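Local coordinates for protein ThreeFoil (Artificial gene, PDB 3PG0) that probably binds sugars, as a designed three-fold symmetric beta-trefoil of the ricin lectin type, and holds a sodium ion, at residues L31-S36 and Q158-V163; S36-D41 and T141-N146; A51-Y56 and A98-Y103. All coordinates share one frame; numbering follows the deposited sequence.

Contact 1 (L31-S36 and Q158-V163); sequences LVARHS and QQWRLV
With CG placed beside its own backbone N (chi1 -61°), the side chain of Trp-160 turns its indole across strand 28-33, against Ala-33. The methyl CB of Ala-33 lies over the face of the six-membered ring, 4.0 Å from its centroid, in a CH-pi contact, while the backbone N of Val-32 meets the ring at its edge. CE3 of the indole also touches CB of Leu-31. Farther along this face Leu-31 and Leu-162 run side by side and point the same way, CG of Leu-31 lying 3.8 Å from CD1 of Leu-162.

The other face of the sheet carries Val-32 and Arg-161. The Arg-161 chain bends at its third torsion (chi3 76°), which folds the guanidinium back until one of its faces covers Val-32. Between these two residues the backbones form an antiparallel hydrogen-bonded pair: Val-32 N reaches Arg-161 O at 3.0 Å, and Arg-161 N reaches Val-32 O at 2.8 Å.

Just beyond the paired strands, Arg-34 and Gln-159 continue the contact through both backbone and side chain. Arg-34 N donates to Gln-159 O at 2.9 Å. The extended arginine then gives NH1 to OE1 of Gln-159 at 2.8 Å; the oxygen lies in the guanidinium plane, although the amide itself stands almost perpendicular (88°) to it.

This is the closure of the trefoil, in which strand 160-164 from the C-terminal end pairs with strand 28-33 near the N-terminus. On the indole side, Val-136 of strand 133-136 and Leu-125 of strand 123-127 add to the packing, Trp-160 NE1 binds the carbonyl O of Leu-134, and strand 28-33 is flanked across the sheet by strand 66-72.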
ATOM      1  N   LEU A  31       3.974   0.246   6.924  1.00 10.68           N
ATOM      2  CA  LEU A  31       4.265   1.220   5.890  1.00  8.60           C
ATOM      3  C   LEU A  31       3.643   2.528   6.318  1.00  9.16           C
ATOM      4  O   LEU A  31       2.421   2.620   6.462  1.00 12.03           O
ATOM      5  CB  LEU A  31       3.711   0.773   4.522  1.00  9.95           C
ATOM      6  CG  LEU A  31       4.550  -0.280   3.800  1.00 11.91           C
ATOM      7  CD1 LEU A  31       4.344  -1.618   4.434  1.00 14.59           C
ATOM      8  CD2 LEU A  31       4.184  -0.345   2.323  1.00 13.57           C
ATOM      9  N   VAL A  32       4.491   3.537   6.525  1.00  9.19           N
ATOM     10  CA  VAL A  32       4.067   4.805   7.112  1.00  9.66           C
ATOM     11  C   VAL A  32       4.225   5.916   6.083  1.00  9.09           C
ATOM     12  O   VAL A  32       5.311   6.107   5.531  1.00 11.36           O
ATOM     13  CB  VAL A  32       4.919   5.144   8.355  1.00 11.98           C
ATOM     14  CG1 VAL A  32       4.506   6.484   8.947  1.00 16.48           C
ATOM     15  CG2 VAL A  32       4.790   4.039   9.389  1.00 17.03           C
ATOM     16  N   ALA A  33       3.137   6.633   5.814  1.00 10.33           N
ATOM     17  CA  ALA A  33       3.189   7.741   4.860  1.00  7.92           C
ATOM     18  C   ALA A  33       4.010   8.893   5.421  1.00 11.72           C
ATOM     19  O   ALA A  33       3.891   9.254   6.602  1.00 11.67           O
ATOM     20  CB  ALA A  33       1.786   8.208   4.498  1.00 11.39           C
ATOM     21  N   ARG A  34       4.838   9.481   4.565  1.00 10.72           N
ATOM     22  CA  ARG A  34       5.769  10.515   5.009  1.00  9.62           C
ATOM     23  C   ARG A  34       5.051  11.752   5.522  1.00 13.86           C
ATOM     24  O   ARG A  34       5.472  12.357   6.511  1.00 14.96           O
ATOM     25  CB  ARG A  34       6.709  10.886   3.866  1.00 11.04           C
ATOM     26  CG  ARG A  34       7.745  11.922   4.239  1.00 13.86           C
ATOM     27  CD  ARG A  34       8.769  12.125   3.132  1.00 12.22           C
ATOM     28  NE  ARG A  34       9.794  13.076   3.569  1.00 20.67           N
ATOM     29  CZ  ARG A  34      10.888  13.378   2.874  1.00 26.52           C
ATOM     30  NH1 ARG A  34      11.115  12.808   1.701  1.00 20.63           N
ATOM     31  NH2 ARG A  34      11.766  14.250   3.359  1.00 28.04           N
ATOM     32  N   HIS A  35       3.970  12.134   4.852  1.00 11.09           N
ATOM     33  CA  HIS A  35       3.285  13.368   5.228  1.00  9.61           C
ATOM     34  C   HIS A  35       2.560  13.237   6.564  1.00 14.18           C
ATOM     35  O   HIS A  35       2.567  14.159   7.364  1.00 15.47           O
ATOM     36  CB  HIS A  35       2.317  13.822   4.117  1.00 12.74           C
ATOM     37  CG  HIS A  35       1.065  13.000   4.030  1.00 10.38           C
ATOM     38  ND1 HIS A  35       1.080  11.625   3.915  1.00  9.67           N
ATOM     39  CD2 HIS A  35      -0.241  13.361   4.060  1.00 10.34           C
ATOM     40  CE1 HIS A  35      -0.164  11.176   3.862  1.00  8.35           C
ATOM     41  NE2 HIS A  35      -0.984  12.213   3.946  1.00 10.74           N
ATOM     42  N   SER A  36       1.957  12.079   6.819  1.00 11.25           N
ATOM     43  CA  SER A  36       1.019  11.963   7.934  1.00 11.35           C
ATOM     44  C   SER A  36       1.584  11.178   9.101  1.00 10.50           C
ATOM     45  O   SER A  36       1.128  11.338  10.242  1.00 14.70           O
ATOM     46  CB  SER A  36      -0.259  11.269   7.474  1.00 11.15           C
ATOM     47  OG  SER A  36       0.033   9.925   7.115  1.00 11.60           O
ATOM     48  N   GLN A 158       2.951  10.401  -1.132  1.00  9.24           N
ATOM     49  CA  GLN A 158       3.276   9.338  -2.090  1.00  8.12           C
ATOM     50  C   GLN A 158       4.590   8.655  -1.712  1.00  7.88           C
ATOM     51  O   GLN A 158       5.176   7.910  -2.511  1.00  9.86           O
ATOM     52  CB  GLN A 158       3.436   9.927  -3.485  1.00  9.82           C
ATOM     53  CG  GLN A 158       2.281  10.785  -3.935  1.00  8.83           C
ATOM     54  CD  GLN A 158       2.451  11.177  -5.374  1.00 10.49           C
ATOM     55  OE1 GLN A 158       3.421  11.863  -5.719  1.00 10.65           O
ATOM     56  NE2 GLN A 158       1.536  10.719  -6.236  1.00 10.20           N
ATOM     57  N   GLN A 159       5.084   8.963  -0.515  1.00  9.88           N
ATOM     58  CA  GLN A 159       6.341   8.407  -0.027  1.00 10.05           C
ATOM     59  C   GLN A 159       6.081   7.638   1.257  1.00  8.91           C
ATOM     60  O   GLN A 159       5.294   8.082   2.102  1.00 11.02           O
ATOM     61  CB  GLN A 159       7.350   9.525   0.225  1.00 10.07           C
ATOM     62  CG  GLN A 159       7.674  10.360  -1.002  1.00 11.16           C
ATOM     63  CD  GLN A 159       8.710  11.422  -0.699  1.00 15.64           C
ATOM     64  OE1 GLN A 159       9.711  11.153  -0.029  1.00 17.69           O
ATOM     65  NE2 GLN A 159       8.473  12.638  -1.178  1.00 18.07           N
ATOM     66  N   TRP A 160       6.744   6.490   1.395  1.00  9.74           N
ATOM     67  CA  TRP A 160       6.431   5.539   2.454  1.00 10.05           C
ATOM     68  C   TRP A 160       7.704   5.084   3.150  1.00  8.68           C
ATOM     69  O   TRP A 160       8.704   4.759   2.492  1.00 11.66           O
ATOM     70  CB  TRP A 160       5.677   4.322   1.869  1.00  7.28           C
ATOM     71  CG  TRP A 160       4.384   4.711   1.246  1.00  9.11           C
ATOM     72  CD1 TRP A 160       4.189   5.147  -0.040  1.00 10.64           C
ATOM     73  CD2 TRP A 160       3.099   4.751   1.885  1.00  8.90           C
ATOM     74  NE1 TRP A 160       2.859   5.448  -0.241  1.00 10.14           N
ATOM     75  CE2 TRP A 160       2.169   5.215   0.923  1.00 10.41           C
ATOM     76  CE3 TRP A 160       2.644   4.433   3.175  1.00 10.25           C
ATOM     77  CZ2 TRP A 160       0.808   5.360   1.200  1.00  9.77           C
ATOM     78  CZ3 TRP A 160       1.286   4.588   3.456  1.00  9.90           C
ATOM     79  CH2 TRP A 160       0.381   5.046   2.461  1.00  9.31           C
ATOM     80  N   ARG A 161       7.672   5.067   4.477  1.00  9.40           N
ATOM     81  CA  ARG A 161       8.765   4.500   5.254  1.00  9.39           C
ATOM     82  C   ARG A 161       8.394   3.041   5.471  1.00 14.10           C
ATOM     83  O   ARG A 161       7.286   2.742   5.939  1.00 14.81           O
ATOM     84  CB  ARG A 161       8.913   5.229   6.596  1.00 15.77           C
ATOM     85  CG  ARG A 161      10.239   5.007   7.282  1.00 24.30           C
ATOM     86  CD  ARG A 161      10.484   6.043   8.383  1.00 39.67           C
ATOM     87  NE  ARG A 161       9.704   5.783   9.592  1.00 58.01           N
ATOM     88  CZ  ARG A 161       8.670   6.517   9.996  1.00 69.44           C
ATOM     89  NH1 ARG A 161       8.283   7.574   9.292  1.00 73.40           N
ATOM     90  NH2 ARG A 161       8.022   6.199  11.113  1.00 71.39           N
ATOM     91  N   LEU A 162       9.297   2.133   5.100  0.68 12.07           N
ATOM     92  CA  LEU A 162       9.110   0.712   5.372  0.68 12.28           C
ATOM     93  C   LEU A 162       9.805   0.373   6.683  0.68 16.30           C
ATOM     94  O   LEU A 162      11.033   0.275   6.733  0.68 16.83           O
ATOM     95  CB  LEU A 162       9.678  -0.155   4.245  0.68 15.18           C
ATOM     96  CG  LEU A 162       8.761  -0.528   3.076  0.68 21.81           C
ATOM     97  CD1 LEU A 162       7.984   0.661   2.562  0.68 19.19           C
ATOM     98  CD2 LEU A 162       9.577  -1.167   1.954  0.68 25.17           C
ATOM     99  N   VAL A 163       9.011   0.199   7.737  1.00 14.58           N
ATOM    100  CA  VAL A 163       9.533  -0.025   9.078  1.00 15.26           C
ATOM    101  C   VAL A 163       9.462  -1.499   9.473  1.00 21.85           C
ATOM    102  O   VAL A 163       8.384  -2.083   9.605  1.00 16.03           O
ATOM    103  CB  VAL A 163       8.772   0.816  10.119  1.00 19.31           C
ATOM    104  CG1 VAL A 163       9.375   0.614  11.510  1.00 25.71           C
ATOM    105  CG2 VAL A 163       8.768   2.292   9.731  1.00 23.39           C
TER

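Contact 2 (S36-D41 and T141-N146); sequences SGKALD and TSDGAN. With NA (sodium ion), chain G.
Lys-38 reaches Thr-141 with a fully extended side chain and places its ammonium against the loop backbone: NZ lies 2.7 Å from the carbonyl O of Thr-141, in the carbonyl plane, with a C=O...N angle of 156°. This is the close-fitting half of the contact. The methylene CE follows the same oxygen at 3.1 Å, and CD touches both Thr-141 O and Asp-143 OD1. A small apolar touch sits beside it, where CB of Ser-36 meets the methyl CG2 of Thr-141 at 3.9 Å.

Both segments are shaped by turns. Ser-36 OG, at a chi1 of 66°, leans forward along its own chain and accepts from the backbone N of Lys-38 at 3.1 Å, forming an ST turn that leads from Ser-36 into Lys-38; the same hydroxyl is hydrogen-bonded to Gln-55. Across from it, Ser-142 to Ala-145 make a type II beta turn, closed by Ala-145 N and Ser-142 O, with Gly-144 at positive phi. In the beta-trefoil, the loop between strands 133-136 and 147-150 thus lies against the link from strand 28-33 to strand 39-42.

The looser side faces outward. Asp-143 crosses Lys-38 at about a right angle, and its OD1 stands 3.3 Å from NZ, a weak hydrogen bond within a salt bridge. That carboxylate oxygen has a stronger partner in the backbone N of Ser-57, which probably fixes its position more than the lysine does. Thr-141 and Ser-142 lie exposed at the surface. Just after the turn, Asn-146 OD1 binds the sodium ion at 2.4 Å, together with oxygens from Asn-52, Val-53, Asn-99, Val-100 and Val-147.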
ATOM      1  N   SER A  36       1.957  12.079   6.819  1.00 11.25           N
ATOM      2  CA  SER A  36       1.019  11.963   7.934  1.00 11.35           C
ATOM      3  C   SER A  36       1.584  11.178   9.101  1.00 10.50           C
ATOM      4  O   SER A  36       1.128  11.338  10.242  1.00 14.70           O
ATOM      5  CB  SER A  36      -0.259  11.269   7.474  1.00 11.15           C
ATOM      6  OG  SER A  36       0.033   9.925   7.115  1.00 11.60           O
ATOM      7  N   GLY A  37       2.563  10.321   8.820  1.00 12.97           N
ATOM      8  CA  GLY A  37       3.117   9.433   9.829  1.00 15.04           C
ATOM      9  C   GLY A  37       2.135   8.331  10.209  1.00 14.57           C
ATOM     10  O   GLY A  37       2.334   7.602  11.196  1.00 15.83           O
ATOM     11  N   LYS A  38       1.091   8.185   9.399  0.68 13.06           N
ATOM     12  CA  LYS A  38       0.068   7.172   9.627  0.68 10.65           C
ATOM     13  C   LYS A  38       0.236   5.972   8.684  0.68  9.14           C
ATOM     14  O   LYS A  38       0.864   6.080   7.625  0.68 10.95           O
ATOM     15  CB  LYS A  38      -1.323   7.795   9.522  0.68 11.03           C
ATOM     16  CG  LYS A  38      -1.530   8.897  10.584  0.68 13.68           C
ATOM     17  CD  LYS A  38      -2.930   9.472  10.563  0.68 15.33           C
ATOM     18  CE  LYS A  38      -3.080  10.533  11.644  0.68 16.28           C
ATOM     19  NZ  LYS A  38      -4.462  11.063  11.703  0.68 17.58           N
ATOM     20  N   ALA A  39      -0.321   4.835   9.086  1.00  8.46           N
ATOM     21  CA  ALA A  39       0.023   3.547   8.508  1.00 10.21           C
ATOM     22  C   ALA A  39      -0.957   3.042   7.456  1.00 10.48           C
ATOM     23  O   ALA A  39      -2.155   3.328   7.506  1.00 10.19           O
ATOM     24  CB  ALA A  39       0.158   2.498   9.647  1.00  9.46           C
ATOM     25  N   LEU A  40      -0.424   2.269   6.516  1.00  9.05           N
ATOM     26  CA  LEU A  40      -1.227   1.538   5.553  1.00  9.76           C
ATOM     27  C   LEU A  40      -2.059   0.481   6.278  1.00  8.70           C
ATOM     28  O   LEU A  40      -1.518  -0.378   6.984  1.00  8.95           O
ATOM     29  CB  LEU A  40      -0.303   0.889   4.523  1.00  7.66           C
ATOM     30  CG  LEU A  40      -0.944   0.324   3.257  1.00  8.86           C
ATOM     31  CD1 LEU A  40      -1.494   1.462   2.391  1.00 10.09           C
ATOM     32  CD2 LEU A  40       0.105  -0.489   2.497  1.00  9.85           C
ATOM     33  N   ASP A  41      -3.374   0.533   6.082  1.00  8.19           N
ATOM     34  CA  ASP A  41      -4.310  -0.130   6.976  1.00  7.87           C
ATOM     35  C   ASP A  41      -5.469  -0.755   6.192  1.00  7.65           C
ATOM     36  O   ASP A  41      -6.063  -0.100   5.337  1.00  8.92           O
ATOM     37  CB  ASP A  41      -4.804   0.941   7.965  1.00  8.94           C
ATOM     38  CG  ASP A  41      -5.849   0.430   8.947  1.00 13.49           C
ATOM     39  OD1 ASP A  41      -6.915  -0.072   8.521  1.00 11.90           O
ATOM     40  OD2 ASP A  41      -5.618   0.582  10.160  1.00 13.47           O
ATOM     41  N   THR A 141      -4.231  14.085   6.206  1.00  9.95           N
ATOM     42  CA  THR A 141      -3.539  13.454   7.321  1.00 11.79           C
ATOM     43  C   THR A 141      -4.549  12.810   8.278  1.00 14.13           C
ATOM     44  O   THR A 141      -4.187  12.360   9.361  1.00 16.13           O
ATOM     45  CB  THR A 141      -2.664  14.463   8.081  1.00 15.90           C
ATOM     46  OG1 THR A 141      -3.477  15.570   8.513  1.00 14.28           O
ATOM     47  CG2 THR A 141      -1.536  14.964   7.175  1.00 14.04           C
ATOM     48  N   SER A 142      -5.811  12.749   7.859  1.00 11.18           N
ATOM     49  CA  SER A 142      -6.870  12.207   8.709  1.00 11.85           C
ATOM     50  C   SER A 142      -6.874  10.688   8.769  1.00 12.10           C
ATOM     51  O   SER A 142      -6.601  10.019   7.779  1.00 12.43           O
ATOM     52  CB  SER A 142      -8.235  12.680   8.204  1.00 18.08           C
ATOM     53  OG  SER A 142      -8.330  14.089   8.278  1.00 23.06           O
ATOM     54  N   ASP A 143      -7.209  10.149   9.936  1.00 11.43           N
ATOM     55  CA  ASP A 143      -7.512   8.729  10.039  1.00 10.52           C
ATOM     56  C   ASP A 143      -8.626   8.425   9.041  1.00 12.80           C
ATOM     57  O   ASP A 143      -9.616   9.167   8.961  1.00 14.84           O
ATOM     58  CB  ASP A 143      -8.028   8.382  11.438  1.00 10.75           C
ATOM     59  CG  ASP A 143      -6.926   8.252  12.471  1.00 17.03           C
ATOM     60  OD1 ASP A 143      -5.758   8.028  12.101  1.00 13.70           O
ATOM     61  OD2 ASP A 143      -7.248   8.364  13.677  1.00 19.88           O
ATOM     62  N   GLY A 144      -8.467   7.356   8.266  1.00 13.31           N
ATOM     63  CA  GLY A 144      -9.512   6.945   7.341  1.00 13.62           C
ATOM     64  C   GLY A 144      -9.408   7.546   5.950  1.00 13.34           C
ATOM     65  O   GLY A 144     -10.237   7.241   5.079  1.00 13.03           O
ATOM     66  N   ALA A 145      -8.401   8.389   5.724  1.00 10.27           N
ATOM     67  CA  ALA A 145      -8.182   8.927   4.381  1.00  8.97           C
ATOM     68  C   ALA A 145      -7.927   7.757   3.447  1.00  9.25           C
ATOM     69  O   ALA A 145      -7.271   6.778   3.819  1.00 11.66           O
ATOM     70  CB  ALA A 145      -7.014   9.921   4.344  1.00 10.35           C
ATOM     71  N   ASN A 146      -8.457   7.854   2.236  1.00 11.22           N
ATOM     72  CA  ASN A 146      -8.381   6.739   1.310  1.00  8.57           C
ATOM     73  C   ASN A 146      -7.007   6.595   0.669  1.00 10.56           C
ATOM     74  O   ASN A 146      -6.359   7.590   0.323  1.00 10.85           O
ATOM     75  CB  ASN A 146      -9.420   6.909   0.200  1.00  9.57           C
ATOM     76  CG  ASN A 146      -9.696   5.623  -0.521  1.00 10.90           C
ATOM     77  OD1 ASN A 146      -9.544   4.551   0.063  1.00 11.92           O
ATOM     78  ND2 ASN A 146     -10.087   5.702  -1.789  1.00 11.24           N
TER
HETATM   79 NA    NA G 147      -8.450   2.567  -0.812  1.00 10.72          NA

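Contact 3 (A51-Y56 and A98-Y103); sequences ANVIQY and ANVIQY. With NA (sodium ion), chain G.
The side-chain amides of Asn-52 and Asn-99 meet at about a right angle, with their planes 46° apart and both oxygens turned to one sodium ion. Asn-52 OD1 lies near the plane of the Asn-99 amide, where it takes a hydrogen from ND2 at 3.1 Å. At the acceptor the approach differs: ND2 of Asn-99 comes from above the carbonyl plane of Asn-52, 44° out of it, rather than on a lone pair. Both asparagines turn CG anti to the backbone N (chi1 -162° for Asn-52), a shared torsion that carries each carboxamide oxygen to the metal.

Asn-52 OD1 and Asn-99 OD1 each bind the sodium ion at 2.5 Å. The carbonyl oxygens of Val-53 and Val-100 add two more ligands at the same distance. Gathering so many oxygens would probably be unfavourable without the cation: OD1 of Asn-52 stands only 3.2 Å from Val-100 O, and the cation they share probably offsets their repulsion.

Backbone bonds frame the site. Gln-102 N donates to Ala-51 O at 2.9 Å, and Val-53 N donates to Val-100 O at 3.2 Å, so the latter oxygen serves both a peptide N-H and the metal. Asn-52 and Ile-101 form a single bridge here, after which the strands diverge. Beside the site, CG2 of Val-53 rests on the backbone of Ile-101, and CB of Val-53 faces CG1 of Val-100 at 4.1 Å.

Asn-146 and Val-147 complete the coordination, supplying a third amide and a third carbonyl. Six oxygens from three equivalent asparagine-valine pairs thus surround one sodium ion, an arrangement that expresses the three-fold symmetry of this designed beta-trefoil.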
ATOM      1  N   ALA A  51     -12.064  -5.443   0.693  1.00 10.38           N
ATOM      2  CA  ALA A  51     -12.002  -4.505   1.820  1.00  8.86           C
ATOM      3  C   ALA A  51     -11.093  -3.345   1.460  1.00 10.26           C
ATOM      4  O   ALA A  51     -10.078  -3.526   0.792  1.00 11.41           O
ATOM      5  CB  ALA A  51     -11.498  -5.194   3.080  1.00 10.60           C
ATOM      6  N   ASN A  52     -11.464  -2.148   1.897  1.00  9.88           N
ATOM      7  CA  ASN A  52     -10.744  -0.950   1.478  1.00 10.62           C
ATOM      8  C   ASN A  52      -9.431  -0.792   2.226  1.00  8.49           C
ATOM      9  O   ASN A  52      -9.337  -1.146   3.397  1.00 10.28           O
ATOM     10  CB  ASN A  52     -11.602   0.286   1.709  1.00  8.75           C
ATOM     11  CG  ASN A  52     -11.109   1.485   0.913  1.00 11.68           C
ATOM     12  OD1 ASN A  52     -10.498   1.323  -0.132  1.00 11.88           O
ATOM     13  ND2 ASN A  52     -11.334   2.683   1.424  1.00 13.15           N
ATOM     14  N   VAL A  53      -8.431  -0.240   1.546  1.00  8.15           N
ATOM     15  CA  VAL A  53      -7.157   0.089   2.187  1.00  6.68           C
ATOM     16  C   VAL A  53      -7.105   1.597   2.397  1.00  9.49           C
ATOM     17  O   VAL A  53      -7.396   2.382   1.489  1.00  9.48           O
ATOM     18  CB  VAL A  53      -5.957  -0.409   1.349  1.00  7.28           C
ATOM     19  CG1 VAL A  53      -4.635   0.158   1.897  1.00  8.50           C
ATOM     20  CG2 VAL A  53      -5.950  -1.936   1.333  1.00 10.36           C
ATOM     21  N   ILE A  54      -6.742   1.991   3.610  1.00  7.57           N
ATOM     22  CA  ILE A  54      -6.815   3.381   4.044  1.00 10.15           C
ATOM     23  C   ILE A  54      -5.537   3.718   4.790  1.00  8.77           C
ATOM     24  O   ILE A  54      -4.638   2.894   4.920  1.00  8.65           O
ATOM     25  CB  ILE A  54      -8.003   3.613   4.998  1.00  8.30           C
ATOM     26  CG1 ILE A  54      -7.895   2.688   6.228  1.00  9.82           C
ATOM     27  CG2 ILE A  54      -9.328   3.388   4.269  1.00 10.32           C
ATOM     28  CD1 ILE A  54      -8.993   2.925   7.275  1.00 11.83           C
ATOM     29  N   GLN A  55      -5.460   4.946   5.274  1.00  8.28           N
ATOM     30  CA  GLN A  55      -4.405   5.336   6.193  1.00 10.58           C
ATOM     31  C   GLN A  55      -5.005   5.446   7.588  1.00 10.01           C
ATOM     32  O   GLN A  55      -6.146   5.869   7.743  1.00 10.85           O
ATOM     33  CB  GLN A  55      -3.787   6.654   5.734  1.00 17.97           C
ATOM     34  CG  GLN A  55      -3.680   7.706   6.783  1.00 21.04           C
ATOM     35  CD  GLN A  55      -3.185   9.023   6.226  1.00 11.08           C
ATOM     36  OE1 GLN A  55      -2.066   9.117   5.689  1.00 10.60           O
ATOM     37  NE2 GLN A  55      -4.014  10.057   6.349  1.00 11.21           N
ATOM     38  N   TYR A  56      -4.266   5.020   8.601  1.00 11.71           N
ATOM     39  CA  TYR A  56      -4.787   5.093   9.960  1.00 11.48           C
ATOM     40  C   TYR A  56      -3.646   5.108  10.969  1.00 12.78           C
ATOM     41  O   TYR A  56      -2.608   4.480  10.760  1.00 11.14           O
ATOM     42  CB  TYR A  56      -5.748   3.923  10.241  1.00 12.80           C
ATOM     43  CG  TYR A  56      -6.815   4.214  11.285  1.00 12.79           C
ATOM     44  CD1 TYR A  56      -8.065   4.690  10.907  1.00 12.90           C
ATOM     45  CD2 TYR A  56      -6.579   3.980  12.633  1.00 21.27           C
ATOM     46  CE1 TYR A  56      -9.047   4.949  11.857  1.00 19.07           C
ATOM     47  CE2 TYR A  56      -7.550   4.232  13.577  1.00 22.68           C
ATOM     48  CZ  TYR A  56      -8.776   4.718  13.188  1.00 24.66           C
ATOM     49  OH  TYR A  56      -9.742   4.970  14.143  1.00 28.86           O
ATOM     50  N   ALA A  98      -7.470   5.523  -9.113  1.00 12.12           N
ATOM     51  CA  ALA A  98      -8.080   4.214  -8.953  1.00  9.58           C
ATOM     52  C   ALA A  98      -7.889   3.768  -7.497  1.00 10.32           C
ATOM     53  O   ALA A  98      -6.843   4.029  -6.881  1.00 10.15           O
ATOM     54  CB  ALA A  98      -7.470   3.203  -9.926  1.00 10.56           C
ATOM     55  N   ASN A  99      -8.903   3.112  -6.949  1.00  9.21           N
ATOM     56  CA  ASN A  99      -8.873   2.694  -5.545  1.00  8.46           C
ATOM     57  C   ASN A  99      -7.908   1.546  -5.255  1.00  9.09           C
ATOM     58  O   ASN A  99      -7.749   0.643  -6.076  1.00 11.93           O
ATOM     59  CB  ASN A  99     -10.274   2.290  -5.099  1.00 11.13           C
ATOM     60  CG  ASN A  99     -10.406   2.235  -3.601  1.00 12.39           C
ATOM     61  OD1 ASN A  99      -9.748   2.998  -2.897  1.00 12.26           O
ATOM     62  ND2 ASN A  99     -11.228   1.314  -3.098  1.00 12.29           N
ATOM     63  N   VAL A 100      -7.309   1.580  -4.062  1.00  8.88           N
ATOM     64  CA  VAL A 100      -6.473   0.481  -3.579  1.00  9.34           C
ATOM     65  C   VAL A 100      -7.221  -0.294  -2.498  1.00 10.93           C
ATOM     66  O   VAL A 100      -7.787   0.300  -1.579  1.00 10.92           O
ATOM     67  CB  VAL A 100      -5.102   0.994  -3.081  1.00  7.53           C
ATOM     68  CG1 VAL A 100      -4.294  -0.144  -2.442  1.00  8.17           C
ATOM     69  CG2 VAL A 100      -4.329   1.591  -4.258  1.00  9.54           C
ATOM     70  N   ILE A 101      -7.248  -1.618  -2.626  1.00  8.25           N
ATOM     71  CA  ILE A 101      -8.037  -2.483  -1.752  1.00  8.55           C
ATOM     72  C   ILE A 101      -7.187  -3.695  -1.377  1.00  8.80           C
ATOM     73  O   ILE A 101      -6.016  -3.766  -1.734  1.00  7.79           O
ATOM     74  CB  ILE A 101      -9.302  -2.989  -2.477  1.00  9.31           C
ATOM     75  CG1 ILE A 101      -8.907  -3.725  -3.759  1.00  9.51           C
ATOM     76  CG2 ILE A 101     -10.212  -1.822  -2.830  1.00  9.32           C
ATOM     77  CD1 ILE A 101     -10.092  -4.356  -4.506  1.00 12.18           C
ATOM     78  N   GLN A 102      -7.768  -4.638  -0.644  1.00  7.92           N
ATOM     79  CA  GLN A 102      -7.125  -5.937  -0.486  1.00  7.40           C
ATOM     80  C   GLN A 102      -7.951  -6.963  -1.247  1.00  9.82           C
ATOM     81  O   GLN A 102      -9.168  -6.834  -1.357  1.00 10.32           O
ATOM     82  CB  GLN A 102      -7.004  -6.325   0.992  1.00 17.02           C
ATOM     83  CG  GLN A 102      -8.128  -7.195   1.471  1.00 17.82           C
ATOM     84  CD  GLN A 102      -8.056  -7.584   2.941  1.00 11.05           C
ATOM     85  OE1 GLN A 102      -6.990  -7.604   3.567  1.00  9.64           O
ATOM     86  NE2 GLN A 102      -9.214  -7.894   3.493  1.00  8.91           N
ATOM     87  N   TYR A 103      -7.288  -7.967  -1.798  1.00 11.21           N
ATOM     88  CA  TYR A 103      -8.004  -9.017  -2.514  1.00  7.90           C
ATOM     89  C   TYR A 103      -7.138 -10.253  -2.518  1.00  9.99           C
ATOM     90  O   TYR A 103      -5.908 -10.150  -2.507  1.00 10.94           O
ATOM     91  CB  TYR A 103      -8.304  -8.588  -3.965  1.00 11.85           C
ATOM     92  CG  TYR A 103      -9.612  -9.149  -4.498  1.00 13.26           C
ATOM     93  CD1 TYR A 103     -10.780  -8.393  -4.434  1.00 12.89           C
ATOM     94  CD2 TYR A 103      -9.690 -10.437  -5.036  1.00 16.48           C
ATOM     95  CE1 TYR A 103     -11.983  -8.889  -4.892  1.00 12.14           C
ATOM     96  CE2 TYR A 103     -10.906 -10.941  -5.504  1.00 14.92           C
ATOM     97  CZ  TYR A 103     -12.044 -10.152  -5.428  1.00 15.89           C
ATOM     98  OH  TYR A 103     -13.271 -10.613  -5.874  1.00 18.29           O
TER
HETATM   99 NA    NA G 147      -8.450   2.567  -0.812  1.00 10.72          NA

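How the contacts relate
Contact 2 is the surface member of the three, whereas contacts 1 and 3 are partly buried. Contact 1 closes the chain by regular strand pairing and indole packing; contact 3 brings two strands together at a single bridge and relies on a shared cation; contact 2 rests chiefly on one lysine. Ser-36 belongs to both contacts 1 and 2, and strands 28-33 and 39-42 follow each other in the chain. Contacts 2 and 3 meet through the hairpin of strands 39-42 and 53-56 and contribute to the same sodium site. Gln-55, from contact 3, reaches back to Ser-36 and thereby touches both of the others.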